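Local structure of beta-galactosidase (Geobacillus stearothermophilus, 4OIF) at residues 3-8 against 634-639; 402-407 against 638-643; 453-458 against 617-622. The protein probably hydrolyses terminal non-reducing beta-D-galactose residues in beta-D-galactosides, as a zinc-containing member of glycoside hydrolase family 42 that assembles as a homotrimer. All coordinates share one frame; numbering follows the deposited sequence.

All three contacts gather on one side of the chain's centre, round the small antiparallel sheet of the C-terminal domain. Contacts 1 and 2 lie about 8 Å apart between centres and share Cys638 and Asp639 on strand 638-645. They bring to it the N-terminal residues 3-8 and the loop 402-407 after helix 386-399, which meet where Thr7 N lies 2.8 Å from Gly406 O. Contact 3, about 16 Å from contact 1 and 14 Å from contact 2 between centres, is nested along the chain inside both. It joins the trimerisation domain to the connection 617-622, where Val619 reaches Asp639. The C-terminal sheet thus meets the N-terminal tail, this loop and that connection.

Contact 1 of 3, residues 3-8 against 634-639; sequences KYERTY and QAPECD
Arg6 meets Glu637 end-on, NH1 and NH2 each directed at one carboxylate oxygen, in a salt bridge between the N-terminal tail and the turn of the beta hairpin formed by strands 628-634 and 638-645. The NH2 to OE2 bond is the short one, 2.7 Å with an N-H...O angle of 161°, and OE2 lies in the guanidinium plane. NH1 reaches Glu637 OE1 on its syn lone pair at 3.3 Å, tilted out of the guanidinium plane, and the two flat groups are turned partly against each other. The arginine is extended from CG to NE, whereas the glutamate folds back, with CG between its backbone N and carbonyl carbon (chi1 70°) and a second bend at chi2. Ala635 CB sits over one face of the guanidinium, 3.5 Å from Arg6 NH2.

Tyr4 packs on the end of strand 628-634, at Gln634. Its ring takes Gln634 CB over one face in a CH-pi contact, 4.1 Å from CB to the ring centroid, while the amide, 50° from the ring plane, brings OE1 to 3.3 Å from Tyr4 CE1. The far side of that amide is fixed within its own segment: NE2 donates to Asp639 OD1 over 2.8 Å, from above the carboxylate plane, and Asp639 OD1 is also paired with Arg686. Pro636 CD lies against the tail backbone, 3.2 Å from Tyr4 O, and also nears Arg6 NH1. Water 1, within hydrogen-bonding distance of Tyr4 O and Gln634 O, bridges the backbones.

Arg6 NH2 also donates to Gly403 O, so one guanidinium joins the tail to both the hairpin turn and the loop at 402-407. The tail, without regular structure, is probably held here in part by charge at Arg6 and by ring packing at Tyr4.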
ATOM      1  N   LYS A   3      28.155  47.205   8.634  1.00 77.46           N
ATOM      2  CA  LYS A   3      29.202  46.603   7.804  1.00 62.08           C
ATOM      3  C   LYS A   3      29.577  45.184   8.272  1.00 73.31           C
ATOM      4  O   LYS A   3      30.497  45.037   9.082  1.00 75.17           O
ATOM      5  CB  LYS A   3      30.462  47.487   7.817  1.00 66.43           C
ATOM      6  CG  LYS A   3      30.222  48.999   7.801  1.00 76.11           C
ATOM      7  CD  LYS A   3      29.876  49.573   9.182  1.00 76.06           C
ATOM      8  CE  LYS A   3      29.281  50.973   9.071  1.00 82.58           C
ATOM      9  NZ  LYS A   3      28.928  51.547  10.401  1.00 88.12           N
ATOM     10  N   TYR A   4      28.872  44.160   7.769  1.00 59.64           N
ATOM     11  CA  TYR A   4      29.094  42.762   8.175  1.00 44.52           C
ATOM     12  C   TYR A   4      29.096  42.584   9.694  1.00 49.76           C
ATOM     13  O   TYR A   4      29.806  41.721  10.215  1.00 30.50           O
ATOM     14  CB  TYR A   4      30.435  42.218   7.647  1.00 30.23           C
ATOM     15  CG  TYR A   4      30.594  42.071   6.149  1.00 29.04           C
ATOM     16  CD1 TYR A   4      29.658  41.390   5.375  1.00 33.62           C
ATOM     17  CD2 TYR A   4      31.702  42.611   5.509  1.00 29.20           C
ATOM     18  CE1 TYR A   4      29.827  41.257   3.998  1.00 24.07           C
ATOM     19  CE2 TYR A   4      31.883  42.480   4.146  1.00 43.92           C
ATOM     20  CZ  TYR A   4      30.948  41.807   3.394  1.00 43.82           C
ATOM     21  OH  TYR A   4      31.156  41.699   2.036  1.00 38.33           O
ATOM     22  N   GLU A   5      28.338  43.397  10.416  1.00 44.63           N
ATOM     23  CA  GLU A   5      28.473  43.367  11.862  1.00 43.06           C
ATOM     24  C   GLU A   5      27.889  42.073  12.410  1.00 38.15           C
ATOM     25  O   GLU A   5      26.922  41.540  11.871  1.00 35.15           O
ATOM     26  CB  GLU A   5      27.814  44.588  12.509  1.00 65.95           C
ATOM     27  CG  GLU A   5      28.730  45.296  13.515  1.00 72.65           C
ATOM     28  CD  GLU A   5      29.167  44.388  14.664  1.00 83.17           C
ATOM     29  OE1 GLU A   5      28.296  43.927  15.436  1.00 85.53           O
ATOM     30  OE2 GLU A   5      30.382  44.115  14.784  1.00 74.71           O
ATOM     31  N   ARG A   6      28.505  41.556  13.466  1.00 44.37           N
ATOM     32  CA  ARG A   6      28.014  40.347  14.105  1.00 35.90           C
ATOM     33  C   ARG A   6      26.667  40.595  14.764  1.00 35.85           C
ATOM     34  O   ARG A   6      26.392  41.683  15.268  1.00 37.40           O
ATOM     35  CB  ARG A   6      29.014  39.829  15.140  1.00 29.98           C
ATOM     36  CG  ARG A   6      30.290  39.267  14.544  1.00 25.29           C
ATOM     37  CD  ARG A   6      31.254  38.910  15.652  1.00 17.13           C
ATOM     38  NE  ARG A   6      32.422  38.185  15.160  1.00 32.75           N
ATOM     39  CZ  ARG A   6      33.532  38.757  14.704  1.00 31.41           C
ATOM     40  NH1 ARG A   6      33.637  40.083  14.656  1.00 34.04           N
ATOM     41  NH2 ARG A   6      34.540  37.999  14.286  1.00 27.05           N
ATOM     42  N   THR A   7      25.818  39.579  14.739  1.00 36.37           N
ATOM     43  CA  THR A   7      24.546  39.640  15.434  1.00 28.68           C
ATOM     44  C   THR A   7      24.389  38.360  16.250  1.00 26.96           C
ATOM     45  O   THR A   7      24.135  37.287  15.702  1.00 34.09           O
ATOM     46  CB  THR A   7      23.374  39.815  14.450  1.00 30.89           C
ATOM     47  OG1 THR A   7      23.309  38.683  13.585  1.00 27.34           O
ATOM     48  CG2 THR A   7      23.563  41.076  13.600  1.00 23.72           C
ATOM     49  N   TYR A   8      24.567  38.475  17.561  1.00 27.09           N
ATOM     50  CA  TYR A   8      24.547  37.310  18.445  1.00 23.15           C
ATOM     51  C   TYR A   8      23.125  36.891  18.809  1.00 21.11           C
ATOM     52  O   TYR A   8      22.292  37.726  19.167  1.00 32.81           O
ATOM     53  CB  TYR A   8      25.350  37.599  19.713  1.00 28.75           C
ATOM     54  CG  TYR A   8      26.826  37.854  19.469  1.00 29.16           C
ATOM     55  CD1 TYR A   8      27.766  36.839  19.644  1.00 30.60           C
ATOM     56  CD2 TYR A   8      27.280  39.106  19.075  1.00 24.53           C
ATOM     57  CE1 TYR A   8      29.115  37.068  19.431  1.00 35.96           C
ATOM     58  CE2 TYR A   8      28.630  39.344  18.856  1.00 32.58           C
ATOM     59  CZ  TYR A   8      29.541  38.322  19.036  1.00 35.19           C
ATOM     60  OH  TYR A   8      30.880  38.552  18.822  1.00 48.48           O
ATOM     61  N   GLN A 634      30.929  35.895   7.010  1.00 19.90           N
ATOM     62  CA  GLN A 634      31.691  37.120   6.901  1.00 15.94           C
ATOM     63  C   GLN A 634      31.607  37.951   8.165  1.00 17.69           C
ATOM     64  O   GLN A 634      30.519  38.269   8.641  1.00 22.32           O
ATOM     65  CB  GLN A 634      31.204  37.926   5.696  1.00 17.30           C
ATOM     66  CG  GLN A 634      31.079  37.084   4.441  1.00 13.21           C
ATOM     67  CD  GLN A 634      31.020  37.910   3.172  1.00 15.41           C
ATOM     68  OE1 GLN A 634      29.945  38.224   2.667  1.00 21.44           O
ATOM     69  NE2 GLN A 634      32.183  38.258   2.644  1.00 21.89           N
ATOM     70  N   ALA A 635      32.773  38.284   8.708  1.00 27.98           N
ATOM     71  CA  ALA A 635      32.890  39.172   9.860  1.00 22.67           C
ATOM     72  C   ALA A 635      33.296  40.569   9.371  1.00 25.38           C
ATOM     73  O   ALA A 635      33.659  40.729   8.206  1.00 23.85           O
ATOM     74  CB  ALA A 635      33.902  38.616  10.849  1.00 25.97           C
ATOM     75  N   PRO A 636      33.214  41.591  10.242  1.00 28.14           N
ATOM     76  CA  PRO A 636      33.660  42.912   9.783  1.00 25.43           C
ATOM     77  C   PRO A 636      35.116  42.891   9.330  1.00 29.38           C
ATOM     78  O   PRO A 636      35.451  43.404   8.264  1.00 24.39           O
ATOM     79  CB  PRO A 636      33.492  43.791  11.023  1.00 26.85           C
ATOM     80  CG  PRO A 636      32.460  43.107  11.846  1.00 32.25           C
ATOM     81  CD  PRO A 636      32.660  41.641  11.610  1.00 29.96           C
ATOM     82  N   GLU A 637      35.960  42.261  10.139  1.00 28.16           N
ATOM     83  CA  GLU A 637      37.393  42.227   9.906  1.00 25.73           C
ATOM     84  C   GLU A 637      37.866  41.111   8.968  1.00 30.04           C
ATOM     85  O   GLU A 637      38.964  41.206   8.421  1.00 34.45           O
ATOM     86  CB  GLU A 637      38.125  42.099  11.246  1.00 20.71           C
ATOM     87  CG  GLU A 637      37.977  40.744  11.941  1.00 34.86           C
ATOM     88  CD  GLU A 637      36.670  40.594  12.721  1.00 30.78           C
ATOM     89  OE1 GLU A 637      35.752  41.414  12.530  1.00 32.77           O
ATOM     90  OE2 GLU A 637      36.568  39.649  13.535  1.00 35.42           O
ATOM     91  N   CYS A 638      37.069  40.060   8.781  1.00 22.39           N
ATOM     92  CA  CYS A 638      37.540  38.937   7.970  1.00 23.43           C
ATOM     93  C   CYS A 638      36.482  37.969   7.451  1.00 19.33           C
ATOM     94  O   CYS A 638      35.346  37.922   7.923  1.00 22.43           O
ATOM     95  CB  CYS A 638      38.568  38.129   8.760  1.00 26.85           C
ATOM     96  SG  CYS A 638      37.859  37.235  10.125  1.00 21.46           S
ATOM     97  N   ASP A 639      36.893  37.187   6.464  1.00 15.48           N
ATOM     98  CA  ASP A 639      36.078  36.111   5.942  1.00 20.96           C
ATOM     99  C   ASP A 639      36.488  34.787   6.599  1.00 15.93           C
ATOM    100  O   ASP A 639      37.669  34.531   6.821  1.00 17.06           O
ATOM    101  CB  ASP A 639      36.206  36.035   4.415  1.00 12.18           C
ATOM    102  CG  ASP A 639      35.488  37.183   3.701  1.00 21.80           C
ATOM    103  OD1 ASP A 639      34.438  37.658   4.198  1.00 15.89           O
ATOM    104  OD2 ASP A 639      35.976  37.602   2.630  1.00  9.66           O
TER
HETATM  105  O   HOH W   1      28.911  39.234  10.454  1.00 19.03           O

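Contact 2 of 3, residues 402-407 against 638-643; sequences SGIVGT and CDYVFI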
ATOM      1  N   SER A 402      35.293  30.574  17.909  1.00 13.99           N
ATOM      2  CA  SER A 402      34.366  31.513  18.532  1.00 13.09           C
ATOM      3  C   SER A 402      34.178  32.807  17.745  1.00  8.64           C
ATOM      4  O   SER A 402      33.210  33.528  17.957  1.00 20.35           O
ATOM      5  CB  SER A 402      34.832  31.837  19.947  1.00 10.06           C
ATOM      6  OG  SER A 402      36.148  32.338  19.927  1.00 24.25           O
ATOM      7  N   GLY A 403      35.098  33.104  16.835  1.00 11.71           N
ATOM      8  CA  GLY A 403      35.005  34.307  16.026  1.00 11.95           C
ATOM      9  C   GLY A 403      33.923  34.224  14.965  1.00 18.83           C
ATOM     10  O   GLY A 403      33.447  35.236  14.446  1.00 12.32           O
ATOM     11  N   ILE A 404      33.529  32.999  14.643  1.00 12.25           N
ATOM     12  CA  ILE A 404      32.480  32.782  13.670  1.00 14.03           C
ATOM     13  C   ILE A 404      31.103  33.079  14.295  1.00 18.80           C
ATOM     14  O   ILE A 404      30.147  33.470  13.599  1.00 12.42           O
ATOM     15  CB  ILE A 404      32.564  31.353  13.128  1.00  9.03           C
ATOM     16  CG1 ILE A 404      33.945  31.136  12.498  1.00 12.96           C
ATOM     17  CG2 ILE A 404      31.469  31.087  12.111  1.00  6.46           C
ATOM     18  CD1 ILE A 404      34.342  29.666  12.353  1.00 14.61           C
ATOM     19  N   VAL A 405      31.019  32.928  15.614  1.00  8.35           N
ATOM     20  CA  VAL A 405      29.769  33.162  16.331  1.00 15.29           C
ATOM     21  C   VAL A 405      29.181  34.540  16.025  1.00 17.97           C
ATOM     22  O   VAL A 405      29.842  35.570  16.181  1.00 17.91           O
ATOM     23  CB  VAL A 405      29.956  33.023  17.856  1.00 14.61           C
ATOM     24  CG1 VAL A 405      28.673  33.405  18.590  1.00 11.56           C
ATOM     25  CG2 VAL A 405      30.371  31.605  18.202  1.00  9.50           C
ATOM     26  N   GLY A 406      27.936  34.546  15.567  1.00 16.55           N
ATOM     27  CA  GLY A 406      27.239  35.782  15.271  1.00 17.01           C
ATOM     28  C   GLY A 406      27.528  36.367  13.903  1.00 12.77           C
ATOM     29  O   GLY A 406      26.907  37.354  13.520  1.00 14.59           O
ATOM     30  N   THR A 407      28.468  35.784  13.164  1.00  8.77           N
ATOM     31  CA  THR A 407      28.723  36.271  11.808  1.00 17.05           C
ATOM     32  C   THR A 407      27.584  35.905  10.858  1.00 14.71           C
ATOM     33  O   THR A 407      26.997  34.814  10.947  1.00 10.70           O
ATOM     34  CB  THR A 407      30.041  35.716  11.222  1.00 15.67           C
ATOM     35  OG1 THR A 407      30.011  34.279  11.244  1.00 12.77           O
ATOM     36  CG2 THR A 407      31.238  36.226  12.017  1.00 14.91           C
ATOM     37  N   CYS A 638      37.069  40.060   8.781  1.00 22.39           N
ATOM     38  CA  CYS A 638      37.540  38.937   7.970  1.00 23.43           C
ATOM     39  C   CYS A 638      36.482  37.969   7.451  1.00 19.33           C
ATOM     40  O   CYS A 638      35.346  37.922   7.923  1.00 22.43           O
ATOM     41  CB  CYS A 638      38.568  38.129   8.760  1.00 26.85           C
ATOM     42  SG  CYS A 638      37.859  37.235  10.125  1.00 21.46           S
ATOM     43  N   ASP A 639      36.893  37.187   6.464  1.00 15.48           N
ATOM     44  CA  ASP A 639      36.078  36.111   5.942  1.00 20.96           C
ATOM     45  C   ASP A 639      36.488  34.787   6.599  1.00 15.93           C
ATOM     46  O   ASP A 639      37.669  34.531   6.821  1.00 17.06           O
ATOM     47  CB  ASP A 639      36.206  36.035   4.415  1.00 12.18           C
ATOM     48  CG  ASP A 639      35.488  37.183   3.701  1.00 21.80           C
ATOM     49  OD1 ASP A 639      34.438  37.658   4.198  1.00 15.89           O
ATOM     50  OD2 ASP A 639      35.976  37.602   2.630  1.00  9.66           O
ATOM     51  N   TYR A 640      35.498  33.972   6.946  1.00 17.25           N
ATOM     52  CA  TYR A 640      35.722  32.600   7.388  1.00 13.45           C
ATOM     53  C   TYR A 640      35.197  31.661   6.325  1.00 13.43           C
ATOM     54  O   TYR A 640      34.013  31.643   6.027  1.00 14.97           O
ATOM     55  CB  TYR A 640      35.031  32.305   8.713  1.00 11.19           C
ATOM     56  CG  TYR A 640      35.510  33.125   9.875  1.00 18.11           C
ATOM     57  CD1 TYR A 640      34.730  34.158  10.389  1.00 18.03           C
ATOM     58  CD2 TYR A 640      36.737  32.867  10.471  1.00  9.17           C
ATOM     59  CE1 TYR A 640      35.164  34.910  11.464  1.00 20.62           C
ATOM     60  CE2 TYR A 640      37.174  33.610  11.549  1.00  8.94           C
ATOM     61  CZ  TYR A 640      36.387  34.630  12.041  1.00 12.58           C
ATOM     62  OH  TYR A 640      36.815  35.376  13.115  1.00 21.75           O
ATOM     63  N   VAL A 641      36.090  30.869   5.766  1.00 13.27           N
ATOM     64  CA  VAL A 641      35.772  30.072   4.612  1.00  9.10           C
ATOM     65  C   VAL A 641      35.933  28.594   4.922  1.00  8.48           C
ATOM     66  O   VAL A 641      36.932  28.167   5.473  1.00 15.58           O
ATOM     67  CB  VAL A 641      36.661  30.493   3.435  1.00 10.30           C
ATOM     68  CG1 VAL A 641      36.281  29.728   2.177  1.00 11.15           C
ATOM     69  CG2 VAL A 641      36.532  32.008   3.213  1.00  5.11           C
ATOM     70  N   PHE A 642      34.922  27.816   4.580  1.00 15.67           N
ATOM     71  CA  PHE A 642      34.924  26.378   4.788  1.00  9.74           C
ATOM     72  C   PHE A 642      35.105  25.678   3.450  1.00 14.18           C
ATOM     73  O   PHE A 642      34.292  25.856   2.529  1.00 16.27           O
ATOM     74  CB  PHE A 642      33.613  25.916   5.435  1.00 11.93           C
ATOM     75  CG  PHE A 642      33.425  26.367   6.849  1.00  4.95           C
ATOM     76  CD1 PHE A 642      33.158  27.697   7.144  1.00  6.51           C
ATOM     77  CD2 PHE A 642      33.478  25.453   7.888  1.00  6.93           C
ATOM     78  CE1 PHE A 642      32.974  28.116   8.462  1.00  5.89           C
ATOM     79  CE2 PHE A 642      33.292  25.861   9.212  1.00  8.62           C
ATOM     80  CZ  PHE A 642      33.041  27.196   9.497  1.00  5.68           C
ATOM     81  N   ILE A 643      36.159  24.878   3.348  1.00 12.48           N
ATOM     82  CA  ILE A 643      36.405  24.064   2.166  1.00 12.08           C
ATOM     83  C   ILE A 643      36.144  22.597   2.511  1.00 13.49           C
ATOM     84  O   ILE A 643      36.918  21.959   3.223  1.00 12.04           O
ATOM     85  CB  ILE A 643      37.832  24.254   1.641  1.00  7.74           C
ATOM     86  CG1 ILE A 643      38.168  25.752   1.558  1.00 10.24           C
ATOM     87  CG2 ILE A 643      37.989  23.573   0.295  1.00  7.63           C
ATOM     88  CD1 ILE A 643      39.629  26.066   1.171  1.00  4.78           C
TER
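A buried apolar contact joins the loop after helix 386-399 to strand 638-645 of the C-terminal sheet, with Ile404 against two aromatic rings. Ile404 CG1 stands over one face of Tyr640, 3.7 Å from the ring centroid and 15° off the ring normal, a CH-pi contact. The methylene gets there because CG1 lies beside the backbone N (chi1 -58°), and CD1 runs on to Phe642 CZ, 4.0 Å away. Cys638 SG lies over the opposite face of Tyr640, which is thus sandwiched between sulfur and methylene. Tyr640 points at the loop, and two residues on, the end of the Phe642 ring reaches Ile404. The loop makes a type II beta turn from Ile404 to Thr407, with Gly406 at a positive phi that calls for glycine. Its backbone bond runs from Thr407 N to Ile404 O, 2.9 Å. Thr407 CG2 then approaches the edge of the Tyr640 ring at CE1, 4.2 Å away. With a serine in place of Tyr640 the ring is gone, which would probably open a gap between Ile404 CG1 and Cys638 SG and beside Gly403, whose O lies 3.5 Å from Tyr640 CE1. Ile350 of helix 341-351 touches both Ile404 and Phe642.

Contact 3 of 3, residues 453-458 against 617-622; sequences DIPVDV and RPVLFV
Asp453 and Pro618 meet where the chain leaves helix 438-451, in a contact made of proline ring carbons, carbonyl oxygens and two waters. Starting from the aspartate's CB, the first neighbour is Pro618 CB at 4.0 Å. CG follows beside the backbone N (chi1 -52°) and turns the carboxylate away from Pro618, toward Val622. There OD2 accepts a bond from water 3 over 2.9 Å, and that water in turn accepts from Val622 N, also 2.9 Å away. OD2 is bonded to His624 NE2 as well, and OD1 takes the backbone N of Val630, so both oxygens are held by residues that follow 617-622.

The backbone of Asp453 repeats the pattern. Its O lies 3.2 Å from Pro618 CB and receives water 2 at 2.7 Å, which accepts from Val619 N. Asp453, the first residue beyond the helix, has a positive phi, and the helix ends in a Schellman motif; the chain then turns through Ile454 and Pro455 into strand 456-459. Pro455 brings CD to 3.5 Å from Arg617 O, and its CG touches Val619 CG2 at 4.2 Å, the two side chains crossing at about a right angle. Ile454 CG1 packs on the backbone of Arg617.

With no direct hydrogen bond between the segments, water carries the polar part of the join. A buried carboxylate shared by a histidine, a backbone N-H and a water is likely to stay ionised, and so probably couples the helix end in the trimerisation domain to the connection that enters the C-terminal sheet.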
ATOM      1  N   ASP A 453      29.688  27.661  -5.399  1.00 12.57           N
ATOM      2  CA  ASP A 453      29.991  28.233  -4.093  1.00 12.61           C
ATOM      3  C   ASP A 453      29.476  29.662  -4.025  1.00 14.11           C
ATOM      4  O   ASP A 453      30.047  30.523  -3.357  1.00 14.63           O
ATOM      5  CB  ASP A 453      31.496  28.172  -3.822  1.00 11.40           C
ATOM      6  CG  ASP A 453      32.057  26.782  -4.032  1.00 16.86           C
ATOM      7  OD1 ASP A 453      31.402  25.813  -3.599  1.00 13.61           O
ATOM      8  OD2 ASP A 453      33.128  26.649  -4.657  1.00 13.58           O
ATOM      9  N   ILE A 454      28.389  29.910  -4.734  1.00 11.33           N
ATOM     10  CA  ILE A 454      27.760  31.215  -4.703  1.00 14.86           C
ATOM     11  C   ILE A 454      26.719  31.267  -3.590  1.00 14.71           C
ATOM     12  O   ILE A 454      25.815  30.434  -3.539  1.00 15.83           O
ATOM     13  CB  ILE A 454      27.129  31.542  -6.052  1.00 14.48           C
ATOM     14  CG1 ILE A 454      28.245  31.666  -7.091  1.00 13.01           C
ATOM     15  CG2 ILE A 454      26.316  32.812  -5.954  1.00 12.32           C
ATOM     16  CD1 ILE A 454      27.815  32.272  -8.376  1.00 28.52           C
ATOM     17  N   PRO A 455      26.865  32.233  -2.674  1.00 14.81           N
ATOM     18  CA  PRO A 455      25.970  32.278  -1.516  1.00 13.33           C
ATOM     19  C   PRO A 455      24.531  32.444  -1.977  1.00 12.97           C
ATOM     20  O   PRO A 455      24.280  33.181  -2.929  1.00  9.63           O
ATOM     21  CB  PRO A 455      26.458  33.503  -0.728  1.00  6.88           C
ATOM     22  CG  PRO A 455      27.844  33.744  -1.214  1.00 13.86           C
ATOM     23  CD  PRO A 455      27.844  33.332  -2.656  1.00 12.95           C
ATOM     24  N   VAL A 456      23.610  31.732  -1.335  1.00 10.44           N
ATOM     25  CA  VAL A 456      22.200  31.823  -1.679  1.00 12.98           C
ATOM     26  C   VAL A 456      21.353  31.939  -0.417  1.00 12.57           C
ATOM     27  O   VAL A 456      21.578  31.223   0.558  1.00 10.37           O
ATOM     28  CB  VAL A 456      21.731  30.600  -2.509  1.00 14.00           C
ATOM     29  CG1 VAL A 456      20.224  30.644  -2.728  1.00  9.02           C
ATOM     30  CG2 VAL A 456      22.448  30.563  -3.838  1.00  8.97           C
ATOM     31  N   ASP A 457      20.415  32.878  -0.430  1.00  8.88           N
ATOM     32  CA  ASP A 457      19.343  32.908   0.546  1.00  9.05           C
ATOM     33  C   ASP A 457      18.142  32.188  -0.053  1.00 12.55           C
ATOM     34  O   ASP A 457      17.773  32.448  -1.201  1.00 11.31           O
ATOM     35  CB  ASP A 457      18.958  34.346   0.908  1.00 11.29           C
ATOM     36  CG  ASP A 457      19.890  34.978   1.928  1.00 11.60           C
ATOM     37  OD1 ASP A 457      20.916  34.370   2.297  1.00 13.83           O
ATOM     38  OD2 ASP A 457      19.592  36.106   2.353  1.00 16.10           O
ATOM     39  N   VAL A 458      17.530  31.284   0.702  1.00 11.46           N
ATOM     40  CA  VAL A 458      16.235  30.748   0.285  1.00 10.82           C
ATOM     41  C   VAL A 458      15.173  31.457   1.100  1.00  8.29           C
ATOM     42  O   VAL A 458      15.029  31.212   2.289  1.00 12.60           O
ATOM     43  CB  VAL A 458      16.141  29.226   0.470  1.00 14.60           C
ATOM     44  CG1 VAL A 458      14.762  28.721   0.063  1.00  8.76           C
ATOM     45  CG2 VAL A 458      17.219  28.533  -0.353  1.00  8.08           C
ATOM     46  N   ARG A 617      29.693  36.024  -7.536  1.00 19.83           N
ATOM     47  CA  ARG A 617      30.932  35.371  -7.125  1.00 19.80           C
ATOM     48  C   ARG A 617      30.801  34.680  -5.775  1.00 22.19           C
ATOM     49  O   ARG A 617      29.907  34.998  -4.991  1.00 21.02           O
ATOM     50  CB  ARG A 617      32.078  36.388  -7.072  1.00 18.76           C
ATOM     51  CG  ARG A 617      32.648  36.711  -8.441  1.00 26.76           C
ATOM     52  CD  ARG A 617      33.917  37.535  -8.360  1.00 39.91           C
ATOM     53  NE  ARG A 617      33.679  38.970  -8.508  1.00 47.16           N
ATOM     54  CZ  ARG A 617      34.625  39.850  -8.832  1.00 62.93           C
ATOM     55  NH1 ARG A 617      35.873  39.441  -9.051  1.00 45.15           N
ATOM     56  NH2 ARG A 617      34.327  41.141  -8.948  1.00 50.44           N
ATOM     57  N   PRO A 618      31.684  33.711  -5.505  1.00 13.75           N
ATOM     58  CA  PRO A 618      31.815  33.218  -4.137  1.00 10.52           C
ATOM     59  C   PRO A 618      32.484  34.266  -3.271  1.00 15.45           C
ATOM     60  O   PRO A 618      33.017  35.249  -3.791  1.00 20.52           O
ATOM     61  CB  PRO A 618      32.710  31.992  -4.291  1.00 12.61           C
ATOM     62  CG  PRO A 618      33.474  32.251  -5.536  1.00 18.40           C
ATOM     63  CD  PRO A 618      32.520  32.948  -6.444  1.00 15.44           C
ATOM     64  N   VAL A 619      32.470  34.057  -1.963  1.00 11.33           N
ATOM     65  CA  VAL A 619      33.158  34.962  -1.063  1.00  8.94           C
ATOM     66  C   VAL A 619      34.670  34.792  -1.239  1.00 13.33           C
ATOM     67  O   VAL A 619      35.402  35.762  -1.337  1.00 12.88           O
ATOM     68  CB  VAL A 619      32.738  34.708   0.387  1.00 15.20           C
ATOM     69  CG1 VAL A 619      33.726  35.336   1.353  1.00  9.49           C
ATOM     70  CG2 VAL A 619      31.322  35.218   0.617  1.00  7.92           C
ATOM     71  N   LEU A 620      35.140  33.554  -1.290  1.00 10.98           N
ATOM     72  CA  LEU A 620      36.517  33.314  -1.684  1.00  9.96           C
ATOM     73  C   LEU A 620      36.542  32.247  -2.752  1.00 15.80           C
ATOM     74  O   LEU A 620      36.066  31.136  -2.531  1.00 19.21           O
ATOM     75  CB  LEU A 620      37.380  32.885  -0.496  1.00 13.11           C
ATOM     76  CG  LEU A 620      38.832  32.523  -0.847  1.00 12.19           C
ATOM     77  CD1 LEU A 620      39.642  33.762  -1.222  1.00 10.91           C
ATOM     78  CD2 LEU A 620      39.490  31.770   0.303  1.00 10.77           C
ATOM     79  N   PHE A 621      37.079  32.580  -3.918  1.00 17.65           N
ATOM     80  CA  PHE A 621      37.184  31.590  -4.973  1.00  9.82           C
ATOM     81  C   PHE A 621      38.192  30.504  -4.608  1.00 18.07           C
ATOM     82  O   PHE A 621      39.317  30.789  -4.208  1.00 16.76           O
ATOM     83  CB  PHE A 621      37.580  32.226  -6.302  1.00 15.96           C
ATOM     84  CG  PHE A 621      37.793  31.214  -7.391  1.00 23.90           C
ATOM     85  CD1 PHE A 621      36.712  30.636  -8.031  1.00 16.02           C
ATOM     86  CD2 PHE A 621      39.072  30.807  -7.745  1.00 31.42           C
ATOM     87  CE1 PHE A 621      36.900  29.677  -9.028  1.00 25.58           C
ATOM     88  CE2 PHE A 621      39.268  29.851  -8.736  1.00 29.53           C
ATOM     89  CZ  PHE A 621      38.178  29.284  -9.378  1.00 16.34           C
ATOM     90  N   VAL A 622      37.771  29.254  -4.730  1.00 13.63           N
ATOM     91  CA  VAL A 622      38.679  28.137  -4.601  1.00 10.87           C
ATOM     92  C   VAL A 622      38.472  27.244  -5.812  1.00 19.51           C
ATOM     93  O   VAL A 622      37.340  26.908  -6.139  1.00 22.49           O
ATOM     94  CB  VAL A 622      38.437  27.324  -3.314  1.00 21.29           C
ATOM     95  CG1 VAL A 622      39.381  26.134  -3.268  1.00  9.77           C
ATOM     96  CG2 VAL A 622      38.586  28.192  -2.085  1.00  7.84           C
TER
HETATM   97  O   HOH W   2      31.058  31.403  -1.019  1.00 12.17           O
HETATM   98  O   HOH W   3      35.001  28.786  -5.392  1.00 13.41           O